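Local coordinates for protein pilin (Streptococcus pyogenes serotype M1, PDB 3GLD) that builds the shaft of the bacterial pilus, its subunits stacking head to tail through intermolecular isopeptide bonds, for adhesion to host cells, aggregation and biofilm formation, at residues A60-M65 / F87-F92; E44-V49 / Y99-A104. The protein carries 2 engineered substitutions. One frame throughout, in Å; residues are numbered along the deposited sequence.

Overall arrangement
Both contacts belong to the N-terminal of the pilin's two isopeptide-containing domains, with centres 13 Å apart. Interaction 2 joins the end of strand 37-45 and the loop after it to strand 96-104, using three backbone hydrogen bonds and burying 425 Å². Interaction 1 brings together two loops, 60-65 and 87-92, without a hydrogen bond between them and burying about half as much (212 Å²). Each is partly buried: Leu61 and Phe87 lie inside in the first, Asp46 and Tyr100 in the second. The two meet at Tyr100, whose ring packs against Leu61 CD1 (3.6 Å from CE2) and, edge-to-face, against Phe87. Apolar loop-to-loop packing thus adjoins a hydrogen-bonded strand pairing.

Interaction 1: residues A60-M65 / F87-F92; sequences ALNTPM and FSEVTF
Leu61 and Val90 mark the closest backbone approach of two irregular segments, their CA atoms 6.3 Å apart, and no hydrogen bond runs between the loops. Segment 87-92 is shaped by a type I beta turn from Phe87 to Val90, closed by the bond from Val90 N to Phe87 O (2.9 Å). This turn places Phe87 and Val90 so that both can meet the same leucine.

Leu61 carries the contact with both of its branches. Its CD2 methyl stands over the centre of the Phe87 ring, 4.2 Å from the centroid and only 6° off the ring normal, which meets the definition of a CH-pi contact. CD1 reaches the CE1 corner of that ring at 3.8 Å. The leucine stem is used as well, since Leu61 CG lies 3.9 Å from Val90 CG2. In Val90, CG1 is anti to the backbone N (chi1 174°), and this puts CG2 on the leucine while CG1 sits above the Phe92 ring, toward its rim. One valine therefore joins Leu61 to a second aromatic ring. Farther out, the amide ND2 of Asn62 passes Glu89 CB at 4.3 Å, a loose approach among exposed residues.

Beneath the loops, Leu61 and Phe87 both rest on Ile43 of strand 37-45, and Phe87 also touches Val124 of strand 119-129. The area buried between the segments is modest, 212 Å², and the decisive contacts are carbon to carbon. Cohesion between these two loops consequently rests on dispersion and the hydrophobic effect, with one methyl directed at an aromatic face, rather than on directional polar bonds.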
ATOM      1  N   ALA A  60      20.928  24.311  -1.965  1.00 27.46           N
ATOM      2  CA  ALA A  60      20.137  23.351  -2.740  1.00 27.83           C
ATOM      3  C   ALA A  60      20.993  22.186  -3.254  1.00 27.79           C
ATOM      4  O   ALA A  60      22.123  22.393  -3.654  1.00 27.80           O
ATOM      5  CB  ALA A  60      19.433  24.056  -3.898  1.00 27.66           C
ATOM      6  N   LEU A  61      20.460  20.963  -3.225  1.00 28.10           N
ATOM      7  CA  LEU A  61      21.238  19.799  -3.655  1.00 28.14           C
ATOM      8  C   LEU A  61      21.153  19.643  -5.159  1.00 28.78           C
ATOM      9  O   LEU A  61      20.182  20.082  -5.769  1.00 29.17           O
ATOM     10  CB  LEU A  61      20.758  18.517  -2.952  1.00 27.90           C
ATOM     11  CG  LEU A  61      21.246  18.212  -1.531  1.00 26.72           C
ATOM     12  CD1 LEU A  61      20.722  19.221  -0.554  1.00 27.08           C
ATOM     13  CD2 LEU A  61      20.781  16.820  -1.075  1.00 28.29           C
ATOM     14  N   ASN A  62      22.172  19.031  -5.760  1.00 29.14           N
ATOM     15  CA  ASN A  62      22.106  18.652  -7.168  1.00 30.08           C
ATOM     16  C   ASN A  62      20.956  17.710  -7.505  1.00 29.43           C
ATOM     17  O   ASN A  62      20.395  17.783  -8.592  1.00 29.08           O
ATOM     18  CB  ASN A  62      23.407  18.000  -7.605  1.00 30.93           C
ATOM     19  CG  ASN A  62      24.492  19.007  -7.847  1.00 33.64           C
ATOM     20  OD1 ASN A  62      24.221  20.203  -8.041  1.00 37.82           O
ATOM     21  ND2 ASN A  62      25.732  18.547  -7.827  1.00 34.91           N
ATOM     22  N   THR A  63      20.626  16.838  -6.557  1.00 29.56           N
ATOM     23  CA  THR A  63      19.558  15.867  -6.695  1.00 30.17           C
ATOM     24  C   THR A  63      18.671  15.943  -5.443  1.00 30.24           C
ATOM     25  O   THR A  63      18.896  15.220  -4.468  1.00 30.38           O
ATOM     26  CB  THR A  63      20.140  14.447  -6.900  1.00 30.26           C
ATOM     27  OG1 THR A  63      21.152  14.493  -7.918  1.00 31.48           O
ATOM     28  CG2 THR A  63      19.047  13.465  -7.322  1.00 31.41           C
ATOM     29  N   PRO A  64      17.670  16.840  -5.461  1.00 30.36           N
ATOM     30  CA  PRO A  64      16.782  17.087  -4.326  1.00 31.08           C
ATOM     31  C   PRO A  64      15.770  15.966  -4.036  1.00 32.41           C
ATOM     32  O   PRO A  64      15.104  15.979  -2.993  1.00 33.08           O
ATOM     33  CB  PRO A  64      16.016  18.345  -4.745  1.00 31.65           C
ATOM     34  CG  PRO A  64      16.647  18.828  -5.995  1.00 30.87           C
ATOM     35  CD  PRO A  64      17.321  17.672  -6.618  1.00 30.07           C
ATOM     36  N   MET A  65      15.632  15.017  -4.951  1.00 32.92           N
ATOM     37  CA  MET A  65      14.679  13.946  -4.759  1.00 34.26           C
ATOM     38  C   MET A  65      15.376  12.609  -4.671  1.00 33.55           C
ATOM     39  O   MET A  65      16.391  12.384  -5.313  1.00 33.61           O
ATOM     40  CB  MET A  65      13.628  13.944  -5.875  1.00 35.18           C
ATOM     41  CG  MET A  65      12.946  15.297  -6.046  1.00 39.79           C
ATOM     42  SD  MET A  65      11.153  15.159  -6.076  1.00 50.66           S
ATOM     43  CE  MET A  65      10.648  16.878  -6.316  1.00 50.20           C
ATOM     44  N   PHE A  87      24.673  14.940   0.169  1.00 33.62           N
ATOM     45  CA  PHE A  87      25.240  16.287   0.357  1.00 34.38           C
ATOM     46  C   PHE A  87      26.752  16.371   0.013  1.00 34.92           C
ATOM     47  O   PHE A  87      27.351  17.439   0.111  1.00 34.63           O
ATOM     48  CB  PHE A  87      25.063  16.768   1.812  1.00 33.57           C
ATOM     49  CG  PHE A  87      23.627  16.801   2.306  1.00 32.47           C
ATOM     50  CD1 PHE A  87      22.957  18.007   2.423  1.00 31.01           C
ATOM     51  CD2 PHE A  87      22.961  15.620   2.682  1.00 33.59           C
ATOM     52  CE1 PHE A  87      21.639  18.058   2.894  1.00 31.35           C
ATOM     53  CE2 PHE A  87      21.630  15.654   3.151  1.00 32.81           C
ATOM     54  CZ  PHE A  87      20.978  16.888   3.260  1.00 32.75           C
ATOM     55  N   SER A  88      27.368  15.255  -0.368  1.00 36.39           N
ATOM     56  CA  SER A  88      28.835  15.206  -0.570  1.00 37.24           C
ATOM     57  C   SER A  88      29.349  16.220  -1.590  1.00 37.75           C
ATOM     58  O   SER A  88      30.496  16.662  -1.500  1.00 38.42           O
ATOM     59  CB  SER A  88      29.299  13.790  -0.941  1.00 37.32           C
ATOM     60  OG  SER A  88      28.711  13.352  -2.163  1.00 39.30           O
ATOM     61  N   GLU A  89      28.515  16.606  -2.553  1.00 37.93           N
ATOM     62  CA  GLU A  89      28.932  17.617  -3.521  1.00 38.30           C
ATOM     63  C   GLU A  89      28.440  19.031  -3.225  1.00 38.12           C
ATOM     64  O   GLU A  89      28.742  19.972  -3.975  1.00 38.27           O
ATOM     65  CB  GLU A  89      28.566  17.196  -4.934  1.00 38.76           C
ATOM     66  CG  GLU A  89      29.298  15.932  -5.357  1.00 41.56           C
ATOM     67  CD  GLU A  89      29.041  15.557  -6.787  1.00 46.33           C
ATOM     68  OE1 GLU A  89      29.475  16.320  -7.681  1.00 47.93           O
ATOM     69  OE2 GLU A  89      28.404  14.495  -7.019  1.00 48.42           O
ATOM     70  N   VAL A  90      27.698  19.192  -2.134  1.00 37.45           N
ATOM     71  CA  VAL A  90      27.210  20.518  -1.760  1.00 37.30           C
ATOM     72  C   VAL A  90      28.376  21.391  -1.270  1.00 37.35           C
ATOM     73  O   VAL A  90      29.151  20.985  -0.411  1.00 36.99           O
ATOM     74  CB  VAL A  90      26.086  20.454  -0.699  1.00 37.26           C
ATOM     75  CG1 VAL A  90      25.718  21.872  -0.227  1.00 37.15           C
ATOM     76  CG2 VAL A  90      24.858  19.766  -1.268  1.00 35.95           C
ATOM     77  N   THR A  91      28.513  22.579  -1.842  1.00 37.99           N
ATOM     78  CA  THR A  91      29.525  23.520  -1.357  1.00 38.92           C
ATOM     79  C   THR A  91      28.939  24.390  -0.237  1.00 38.44           C
ATOM     80  O   THR A  91      28.027  25.187  -0.481  1.00 38.72           O
ATOM     81  CB  THR A  91      30.076  24.411  -2.489  1.00 38.93           C
ATOM     82  OG1 THR A  91      30.400  23.597  -3.617  1.00 40.23           O
ATOM     83  CG2 THR A  91      31.338  25.150  -2.023  1.00 40.71           C
ATOM     84  N   PHE A  92      29.450  24.198   0.983  1.00 38.19           N
ATOM     85  CA  PHE A  92      29.181  25.094   2.123  1.00 37.84           C
ATOM     86  C   PHE A  92      30.360  26.057   2.303  1.00 38.28           C
ATOM     87  O   PHE A  92      31.477  25.631   2.576  1.00 38.23           O
ATOM     88  CB  PHE A  92      28.960  24.292   3.413  1.00 36.90           C
ATOM     89  CG  PHE A  92      27.830  23.300   3.323  1.00 35.28           C
ATOM     90  CD1 PHE A  92      26.501  23.732   3.343  1.00 33.48           C
ATOM     91  CD2 PHE A  92      28.092  21.939   3.208  1.00 33.74           C
ATOM     92  CE1 PHE A  92      25.442  22.827   3.262  1.00 30.86           C
ATOM     93  CE2 PHE A  92      27.043  21.005   3.123  1.00 33.81           C
ATOM     94  CZ  PHE A  92      25.707  21.456   3.155  1.00 32.44           C
TER

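Interaction 2: residues E44-V49 / Y99-A104; sequences EPDTTV and YYKVTA. Engineered in segment 99-104: Ala104 (natural residue Glu).
Asp46 and Tyr99 run side by side in the same direction, CB to CB 3.7 Å, with the carboxylate and ring planes turned 73° apart. With chi1 at 179°, Asp46 CG swings opposite the backbone N and beside the carbonyl carbon, where OD1 takes two bonds from Thr48. The backbone Thr48 N meets it at 2.8 Å, an Asx turn, while the hydroxyl Thr48 OG1 donates to the syn lone pair of Asp46 OD1 at 2.6 Å. This double grip fixes the carboxylate's rotation and ties down the chain as it leaves the strand. Lys101, bent at chi2 (-146°), lays its CE 3.8 Å from Asp46 CG, but NZ stays 4.3 Å from OD1, beyond a salt bridge; any attraction is probably a longer-range one.

Val49 comes back across Tyr99 at about a right angle, its CG2 only 3.4 Å from Tyr99 CB. On the neighbouring residue, the edge of the Tyr100 ring faces Glu44 O, near the ring plane, and its hydroxyl is hydrogen-bonded to Val59 O. Glu44 and Lys101 share one face of the sheet, where Glu44 CG lies nearest to Lys101 O.

Beneath these side chains, Glu44 and Lys101 form an antiparallel hydrogen-bonded pair, Lys101 N to Glu44 O at 2.8 Å and a reciprocal bond from Glu44 N. Pro45 and Tyr100 form the next, non-hydrogen-bonded pair, side chains diverging, and Asp46 N then reaches Tyr99 O at 2.9 Å, from above the carbonyl plane. This is an antiparallel ladder ending in an Asx turn, within a mixed sheet of the all-beta isopeptide domain, where strand 37-45 gives way to a loop; strand 96-104 ends at engineered Ala104, where the natural Glu autocatalyses formation of the domain's isopeptide bond.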
ATOM      1  N   GLU A  44      14.461  20.378   0.328  1.00 30.50           N
ATOM      2  CA  GLU A  44      14.644  21.739  -0.168  1.00 31.41           C
ATOM      3  C   GLU A  44      15.179  22.658   0.938  1.00 31.05           C
ATOM      4  O   GLU A  44      14.966  22.388   2.128  1.00 29.60           O
ATOM      5  CB  GLU A  44      13.330  22.298  -0.710  1.00 32.05           C
ATOM      6  CG  GLU A  44      12.153  22.125   0.227  1.00 34.53           C
ATOM      7  CD  GLU A  44      10.884  22.782  -0.287  1.00 39.88           C
ATOM      8  OE1 GLU A  44      10.827  23.159  -1.480  1.00 41.78           O
ATOM      9  OE2 GLU A  44       9.937  22.930   0.510  1.00 41.83           O
ATOM     10  N   PRO A  45      15.864  23.743   0.548  1.00 31.72           N
ATOM     11  CA  PRO A  45      16.285  24.711   1.567  1.00 33.07           C
ATOM     12  C   PRO A  45      15.087  25.238   2.356  1.00 34.16           C
ATOM     13  O   PRO A  45      14.048  25.548   1.770  1.00 34.20           O
ATOM     14  CB  PRO A  45      16.925  25.836   0.737  1.00 32.78           C
ATOM     15  CG  PRO A  45      17.405  25.152  -0.515  1.00 33.00           C
ATOM     16  CD  PRO A  45      16.357  24.101  -0.796  1.00 31.80           C
ATOM     17  N   ASP A  46      15.218  25.299   3.676  1.00 35.93           N
ATOM     18  CA  ASP A  46      14.219  25.946   4.525  1.00 37.62           C
ATOM     19  C   ASP A  46      14.263  27.470   4.352  1.00 38.99           C
ATOM     20  O   ASP A  46      15.243  28.114   4.728  1.00 39.58           O
ATOM     21  CB  ASP A  46      14.448  25.558   5.989  1.00 37.62           C
ATOM     22  CG  ASP A  46      13.461  26.210   6.931  1.00 38.19           C
ATOM     23  OD1 ASP A  46      12.747  27.148   6.506  1.00 37.49           O
ATOM     24  OD2 ASP A  46      13.399  25.779   8.104  1.00 39.73           O
ATOM     25  N   THR A  47      13.183  28.025   3.804  1.00 40.51           N
ATOM     26  CA  THR A  47      13.074  29.441   3.424  1.00 42.10           C
ATOM     27  C   THR A  47      12.810  30.372   4.623  1.00 42.62           C
ATOM     28  O   THR A  47      13.000  31.590   4.529  1.00 42.51           O
ATOM     29  CB  THR A  47      11.967  29.620   2.317  1.00 42.13           C
ATOM     30  OG1 THR A  47      12.491  29.210   1.047  1.00 43.08           O
ATOM     31  CG2 THR A  47      11.489  31.066   2.189  1.00 42.70           C
ATOM     32  N   THR A  48      12.397  29.780   5.744  1.00 43.38           N
ATOM     33  CA  THR A  48      11.909  30.522   6.905  1.00 44.22           C
ATOM     34  C   THR A  48      12.991  30.823   7.942  1.00 44.80           C
ATOM     35  O   THR A  48      12.683  31.312   9.033  1.00 44.81           O
ATOM     36  CB  THR A  48      10.753  29.761   7.602  1.00 44.41           C
ATOM     37  OG1 THR A  48      11.247  28.543   8.176  1.00 44.96           O
ATOM     38  CG2 THR A  48       9.628  29.432   6.608  1.00 44.45           C
ATOM     39  N   VAL A  49      14.250  30.532   7.609  1.00 45.28           N
ATOM     40  CA  VAL A  49      15.359  30.749   8.543  1.00 45.39           C
ATOM     41  C   VAL A  49      15.684  32.223   8.724  1.00 45.84           C
ATOM     42  O   VAL A  49      15.801  32.973   7.746  1.00 46.02           O
ATOM     43  CB  VAL A  49      16.654  30.020   8.101  1.00 45.53           C
ATOM     44  CG1 VAL A  49      17.735  30.137   9.173  1.00 44.86           C
ATOM     45  CG2 VAL A  49      16.368  28.583   7.831  1.00 45.21           C
ATOM     46  N   TYR A  99      19.744  24.858   7.126  1.00 25.37           N
ATOM     47  CA  TYR A  99      18.374  24.362   7.308  1.00 25.86           C
ATOM     48  C   TYR A  99      17.693  23.898   6.024  1.00 25.63           C
ATOM     49  O   TYR A  99      17.711  24.582   5.001  1.00 25.42           O
ATOM     50  CB  TYR A  99      17.499  25.416   7.988  1.00 25.16           C
ATOM     51  CG  TYR A  99      17.806  25.568   9.450  1.00 27.85           C
ATOM     52  CD1 TYR A  99      19.008  26.135   9.858  1.00 28.88           C
ATOM     53  CD2 TYR A  99      16.904  25.140  10.433  1.00 29.35           C
ATOM     54  CE1 TYR A  99      19.310  26.285  11.186  1.00 32.22           C
ATOM     55  CE2 TYR A  99      17.204  25.284  11.779  1.00 32.09           C
ATOM     56  CZ  TYR A  99      18.420  25.866  12.141  1.00 32.92           C
ATOM     57  OH  TYR A  99      18.786  26.032  13.448  1.00 34.70           O
ATOM     58  N   TYR A 100      17.100  22.713   6.098  1.00 26.04           N
ATOM     59  CA  TYR A 100      16.343  22.159   4.990  1.00 25.63           C
ATOM     60  C   TYR A 100      15.004  21.633   5.501  1.00 26.35           C
ATOM     61  O   TYR A 100      14.821  21.428   6.701  1.00 26.83           O
ATOM     62  CB  TYR A 100      17.083  20.987   4.356  1.00 25.22           C
ATOM     63  CG  TYR A 100      18.410  21.295   3.727  1.00 25.08           C
ATOM     64  CD1 TYR A 100      19.575  21.367   4.509  1.00 26.30           C
ATOM     65  CD2 TYR A 100      18.513  21.516   2.360  1.00 22.46           C
ATOM     66  CE1 TYR A 100      20.814  21.658   3.935  1.00 25.51           C
ATOM     67  CE2 TYR A 100      19.736  21.794   1.776  1.00 24.07           C
ATOM     68  CZ  TYR A 100      20.884  21.864   2.571  1.00 24.93           C
ATOM     69  OH  TYR A 100      22.107  22.126   1.999  1.00 25.67           O
ATOM     70  N   LYS A 101      14.096  21.354   4.571  1.00 26.82           N
ATOM     71  CA  LYS A 101      12.852  20.657   4.891  1.00 26.88           C
ATOM     72  C   LYS A 101      12.771  19.420   4.014  1.00 26.23           C
ATOM     73  O   LYS A 101      13.069  19.493   2.820  1.00 24.94           O
ATOM     74  CB  LYS A 101      11.640  21.551   4.636  1.00 27.64           C
ATOM     75  CG  LYS A 101      11.586  22.785   5.499  1.00 29.84           C
ATOM     76  CD  LYS A 101      10.140  23.154   5.845  1.00 34.35           C
ATOM     77  CE  LYS A 101      10.111  24.396   6.739  1.00 36.63           C
ATOM     78  NZ  LYS A 101       8.881  25.214   6.552  1.00 38.11           N
ATOM     79  N   VAL A 102      12.392  18.298   4.621  1.00 26.10           N
ATOM     80  CA  VAL A 102      12.253  17.028   3.922  1.00 27.05           C
ATOM     81  C   VAL A 102      10.785  16.594   3.962  1.00 27.97           C
ATOM     82  O   VAL A 102      10.195  16.523   5.045  1.00 27.86           O
ATOM     83  CB  VAL A 102      13.111  15.940   4.570  1.00 26.82           C
ATOM     84  CG1 VAL A 102      12.840  14.564   3.919  1.00 27.50           C
ATOM     85  CG2 VAL A 102      14.593  16.303   4.458  1.00 26.43           C
ATOM     86  N   THR A 103      10.219  16.320   2.784  1.00 29.51           N
ATOM     87  CA  THR A 103       8.812  15.914   2.646  1.00 31.15           C
ATOM     88  C   THR A 103       8.679  14.684   1.729  1.00 32.13           C
ATOM     89  O   THR A 103       9.599  14.356   0.969  1.00 31.76           O
ATOM     90  CB  THR A 103       7.918  17.051   2.103  1.00 30.80           C
ATOM     91  OG1 THR A 103       8.475  17.567   0.886  1.00 31.42           O
ATOM     92  CG2 THR A 103       7.771  18.191   3.134  1.00 32.20           C
ATOM     93  N   ALA A 104       7.546  13.996   1.841  1.00 33.36           N
ATOM     94  CA  ALA A 104       7.229  12.880   0.948  1.00 34.94           C
ATOM     95  C   ALA A 104       6.344  13.420  -0.147  1.00 36.01           C
ATOM     96  O   ALA A 104       5.319  14.049   0.142  1.00 35.82           O
ATOM     97  CB  ALA A 104       6.522  11.770   1.709  1.00 34.48           C
TER